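Local coordinates for metallo-beta-lactamase family protein (PDB 3R2U), which binds an iron ion in a metallo-beta-lactamase domain joined to a rhodanese-like domain, and is probably a sulfur-metabolising enzyme related to the persulfide dioxygenases, at residues I53-D58 with R90-K95; S39-C44 with R64-E69. All coordinates share one frame; numbering follows the deposited sequence. Where two conformers were deposited one is given.

Contact 1 of 2, residues I53-D58 with R90-K95; sequences IDPIRD and RDVAIK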
# COMPACT_ATOMS: atom_id res chain seq x y z
N ILE A 53 18.83 -0.33 19.21
CA ILE A 53 18.61 -0.43 20.66
C ILE A 53 17.15 -0.84 20.92
O ILE A 53 16.22 -0.22 20.39
CB ILE A 53 18.95 0.88 21.36
CG1 ILE A 53 20.46 1.14 21.21
CG2 ILE A 53 18.55 0.80 22.83
CD1 ILE A 53 20.87 2.45 21.70
N ASP A 54 16.98 -1.87 21.74
CA ASP A 54 15.70 -2.47 22.06
C ASP A 54 14.88 -2.90 20.83
O ASP A 54 13.74 -2.53 20.67
CB ASP A 54 14.89 -1.58 23.03
CG ASP A 54 15.45 -1.60 24.48
OD1 ASP A 54 16.22 -2.54 24.80
OD2 ASP A 54 15.07 -0.71 25.30
N PRO A 55 15.48 -3.72 19.96
CA PRO A 55 14.75 -4.12 18.77
C PRO A 55 13.54 -4.99 19.01
O PRO A 55 13.53 -5.81 19.92
CB PRO A 55 15.77 -4.96 18.02
CG PRO A 55 16.69 -5.49 19.09
CD PRO A 55 16.80 -4.35 20.03
N ILE A 56 12.52 -4.78 18.18
CA ILE A 56 11.34 -5.62 18.16
C ILE A 56 11.71 -6.82 17.27
O ILE A 56 12.82 -6.85 16.72
CB ILE A 56 10.10 -4.86 17.64
CG1 ILE A 56 10.30 -4.33 16.22
CG2 ILE A 56 9.79 -3.70 18.58
CD1 ILE A 56 9.00 -3.85 15.56
N ARG A 57 10.80 -7.78 17.12
CA ARG A 57 11.09 -9.01 16.35
C ARG A 57 11.15 -8.82 14.84
O ARG A 57 11.89 -9.52 14.15
CB ARG A 57 10.04 -10.08 16.64
CG ARG A 57 10.18 -10.75 17.94
CD ARG A 57 9.05 -11.75 18.11
NE ARG A 57 9.27 -13.02 17.43
CZ ARG A 57 8.30 -13.86 17.08
NH1 ARG A 57 7.02 -13.53 17.26
NH2 ARG A 57 8.61 -15.03 16.54
N ASP A 58 10.31 -7.92 14.33
CA ASP A 58 10.29 -7.61 12.91
C ASP A 58 11.36 -6.55 12.69
O ASP A 58 11.24 -5.42 13.19
CB ASP A 58 8.92 -7.12 12.51
CG ASP A 58 8.85 -6.61 11.11
OD1 ASP A 58 9.87 -6.62 10.40
OD2 ASP A 58 7.75 -6.16 10.74
N ARG A 90 17.85 -11.71 19.70
CA ARG A 90 18.37 -12.97 19.22
C ARG A 90 18.22 -13.06 17.69
O ARG A 90 19.09 -13.60 17.01
CB ARG A 90 17.69 -14.15 19.92
CG ARG A 90 18.03 -14.28 21.42
CD ARG A 90 17.28 -15.45 22.02
NE ARG A 90 17.46 -15.57 23.47
CZ ARG A 90 16.82 -14.84 24.38
NH1 ARG A 90 17.05 -15.04 25.66
NH2 ARG A 90 15.97 -13.89 24.01
N ASP A 91 17.13 -12.52 17.17
CA ASP A 91 16.90 -12.51 15.71
C ASP A 91 17.99 -11.69 15.03
O ASP A 91 18.47 -12.04 13.94
CB ASP A 91 15.52 -11.93 15.34
CG ASP A 91 14.36 -12.89 15.62
OD1 ASP A 91 14.21 -13.40 16.77
OD2 ASP A 91 13.56 -13.11 14.65
N VAL A 92 18.39 -10.59 15.67
CA VAL A 92 19.45 -9.74 15.12
C VAL A 92 20.78 -10.52 15.00
O VAL A 92 21.42 -10.51 13.96
CB VAL A 92 19.68 -8.46 15.94
CG1 VAL A 92 20.97 -7.75 15.50
CG2 VAL A 92 18.48 -7.56 15.82
N ALA A 93 21.16 -11.20 16.07
CA ALA A 93 22.38 -11.98 16.12
C ALA A 93 22.36 -13.11 15.08
O ALA A 93 23.34 -13.34 14.37
CB ALA A 93 22.57 -12.57 17.54
N ILE A 94 21.23 -13.80 14.99
CA ILE A 94 21.10 -14.94 14.08
C ILE A 94 20.88 -14.55 12.60
O ILE A 94 21.55 -15.07 11.71
CB ILE A 94 19.98 -15.89 14.54
CG1 ILE A 94 20.35 -16.50 15.91
CG2 ILE A 94 19.76 -17.01 13.49
CD1 ILE A 94 19.23 -17.31 16.55
N LYS A 95 19.98 -13.61 12.32
CA LYS A 95 19.67 -13.28 10.92
C LYS A 95 20.67 -12.34 10.31
O LYS A 95 20.96 -12.46 9.12
CB LYS A 95 18.26 -12.68 10.78
CG LYS A 95 17.12 -13.63 11.12
CD LYS A 95 15.78 -12.99 10.81
CE LYS A 95 14.58 -13.88 11.10
NZ LYS A 95 13.33 -13.16 10.69
O HOH W 1 11.93 -14.16 17.87
O HOH W 2 13.33 -11.08 12.57
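In the metallo-beta-lactamase fold, a beta-alpha-beta crossover carries the chain from strand 72-77 through helix 89-96 to strand 99-103, and here Val92 and Asp91 of that helix meet Pro55 and Arg57 in the loop that leaves strand 49-53. The dry part is small: the ring carbon CG of Pro55 lies 4.3 Å from CG2 of Val92. Beside it the two segments are joined by water, and Arg57 and Asp91 are linked through it and not by a direct salt bridge. Arg57 NE and Asp91 OD1 are 5.0 Å apart, and one water bridges them. It accepts from Arg57 NE at 2.9 Å. The same water lies 2.6 Å from Asp91 OD1, to which it probably donates. A chi1 of -75° puts CG of Asp91 beside the backbone N and anti to the carbonyl carbon, which aims the carboxylate at the loop. Tyr284 of the same chain then grips both helix side chains, its N donating to Asp91 OD2 and its O accepting from Lys95 NZ, which also bonds Thr288 OG1 of the second subunit. Around the loop, NH1 of Arg57 forms a salt bridge with Asp361, while Asp54 OD1 accepts from Thr79 N and His82 NE2, on either side of the iron ligand His80. The ammonium of Lys95 makes only a long salt bridge with Asp91 OD2. A second water completes the polar side, accepting from Lys95 NZ at 2.8 Å. It spends one proton on Asp91 OD2 and the other on Arg57 O, 2.6 Å from the water oxygen.

Contact 2 of 2, residues S39-C44 with R64-E69; sequences SYLIGC and RVADEE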
# COMPACT_ATOMS: atom_id res chain seq x y z
N SER A 39 12.26 2.09 20.21
CA SER A 39 13.53 1.50 19.85
C SER A 39 14.26 2.56 19.02
O SER A 39 13.63 3.51 18.55
CB SER A 39 13.36 0.19 19.10
OG SER A 39 12.54 0.30 17.96
N TYR A 40 15.56 2.37 18.82
CA TYR A 40 16.39 3.38 18.16
C TYR A 40 17.42 2.76 17.25
O TYR A 40 17.90 1.64 17.48
CB TYR A 40 17.14 4.20 19.24
CG TYR A 40 16.21 4.88 20.26
CD1 TYR A 40 15.77 4.21 21.40
CD2 TYR A 40 15.77 6.19 20.06
CE1 TYR A 40 14.90 4.83 22.33
CE2 TYR A 40 14.91 6.81 20.98
CZ TYR A 40 14.49 6.12 22.11
OH TYR A 40 13.63 6.71 23.00
N LEU A 41 17.74 3.49 16.19
CA LEU A 41 18.84 3.14 15.30
C LEU A 41 19.80 4.31 15.35
O LEU A 41 19.38 5.46 15.20
CB LEU A 41 18.36 2.90 13.86
CG LEU A 41 19.41 2.50 12.81
CD1 LEU A 41 19.93 1.12 13.09
CD2 LEU A 41 18.82 2.53 11.39
N ILE A 42 21.06 4.02 15.67
CA ILE A 42 22.14 5.00 15.62
C ILE A 42 23.16 4.49 14.62
O ILE A 42 23.34 3.27 14.46
CB ILE A 42 22.82 5.27 17.00
CG1 ILE A 42 23.38 3.97 17.60
CG2 ILE A 42 21.83 6.00 17.96
CD1 ILE A 42 24.00 4.16 19.00
N GLY A 43 23.79 5.40 13.91
CA GLY A 43 24.73 5.02 12.90
C GLY A 43 25.90 5.96 12.78
O GLY A 43 25.75 7.18 12.92
N CYS A 44 27.06 5.38 12.50
CA CYS A 44 28.30 6.13 12.34
C CYS A 44 28.46 6.43 10.86
O CYS A 44 28.65 5.52 10.04
CB CYS A 44 29.47 5.29 12.82
SG CYS A 44 31.10 6.02 12.58
N ARG A 64 15.30 -1.07 6.46
CA ARG A 64 14.93 -0.12 5.41
C ARG A 64 15.60 1.24 5.63
O ARG A 64 16.19 1.80 4.72
CB ARG A 64 13.40 0.03 5.29
CG ARG A 64 12.75 -1.14 4.55
CD ARG A 64 11.21 -1.06 4.46
NE ARG A 64 10.53 -1.79 5.54
CZ ARG A 64 9.82 -1.25 6.55
NH1 ARG A 64 9.26 -2.05 7.45
NH2 ARG A 64 9.66 0.07 6.65
N VAL A 65 15.51 1.75 6.86
CA VAL A 65 16.12 3.02 7.22
C VAL A 65 17.65 2.94 7.07
O VAL A 65 18.27 3.82 6.50
CB VAL A 65 15.73 3.49 8.63
CG1 VAL A 65 16.60 4.65 9.08
CG2 VAL A 65 14.24 3.86 8.67
N ALA A 66 18.27 1.87 7.57
CA ALA A 66 19.73 1.70 7.40
C ALA A 66 20.11 1.74 5.91
O ALA A 66 21.05 2.41 5.51
CB ALA A 66 20.20 0.38 8.05
N ASP A 67 19.37 1.00 5.09
CA ASP A 67 19.63 1.00 3.65
C ASP A 67 19.58 2.40 3.06
O ASP A 67 20.44 2.76 2.32
CB ASP A 67 18.64 0.12 2.89
CG ASP A 67 18.96 -1.36 3.00
OD1 ASP A 67 19.97 -1.70 3.66
OD2 ASP A 67 18.20 -2.18 2.40
N GLU A 68 18.55 3.17 3.41
CA GLU A 68 18.38 4.54 2.90
C GLU A 68 19.55 5.44 3.29
O GLU A 68 19.93 6.31 2.53
CB GLU A 68 17.09 5.17 3.46
CG GLU A 68 15.79 4.53 2.97
CD GLU A 68 14.54 5.03 3.72
OE1 GLU A 68 14.67 5.78 4.72
OE2 GLU A 68 13.41 4.66 3.32
N GLU A 69 20.11 5.22 4.46
CA GLU A 69 21.20 6.04 4.99
C GLU A 69 22.59 5.53 4.67
O GLU A 69 23.54 6.16 5.06
CB GLU A 69 21.06 6.14 6.51
CG GLU A 69 19.75 6.78 6.95
CD GLU A 69 19.64 8.22 6.47
OE1 GLU A 69 20.69 8.89 6.43
OE2 GLU A 69 18.52 8.66 6.14
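Leu41 is stretched out from strand 37-44, its CG anti to the backbone N (chi1 -179°) and, with chi2 at 68°, its CD2 anti to CA, a combination that carries this one methyl across to helix 60-69. On the helix, Val65 places CG1 anti to its own backbone N (chi1 168°), and the two methyls meet at 3.8 Å between Leu41 CD2 and Val65 CG1. The two side chains pass alongside one another, pointing opposite ways. The same CD2 reaches the neighbouring helix residue, 4.2 Å from Ala66 CB; with only a methyl at Ala66, CD2 also comes within 3.9 Å of Ala66 N. No hydrogen bond crosses here, so the join is purely apolar, a worked case of one strand residue serving two successive helix residues. Strand alternation divides the labour: Leu41 faces the helix, whereas Tyr40 turns to the other sheet, where its ring meets Phe166 edge-to-face. Around the contact, Leu41 is flanked by Phe30 of strand 25-32 and by Ala50 and Ile52 of strand 49-53, so helix 60-69 packs on strand 37-44, between its neighbours 25-32 and 49-53 in the six-stranded sheet.

Contacts 1 and 2 lie about 14 Å apart, centre to centre, and their segments alternate along the chain: 39-44, 53-58, 64-69, then 90-95. Both lie against the same sheet of the metallo-beta-lactamase domain, where strands 37-44 and 49-53 run antiparallel side by side, and they meet where Ile53 N makes a probable hydrogen bond to Tyr40 O. Helix 60-69 follows directly on the loop of contact 1, so one stretch of chain feeds both. Contact 2 packs a helix on the sheet, while contact 1 joins the loop at the strand's end, where the Pro55 side chain is about 13 Å from the iron, to the next helix. Each also borders the second subunit.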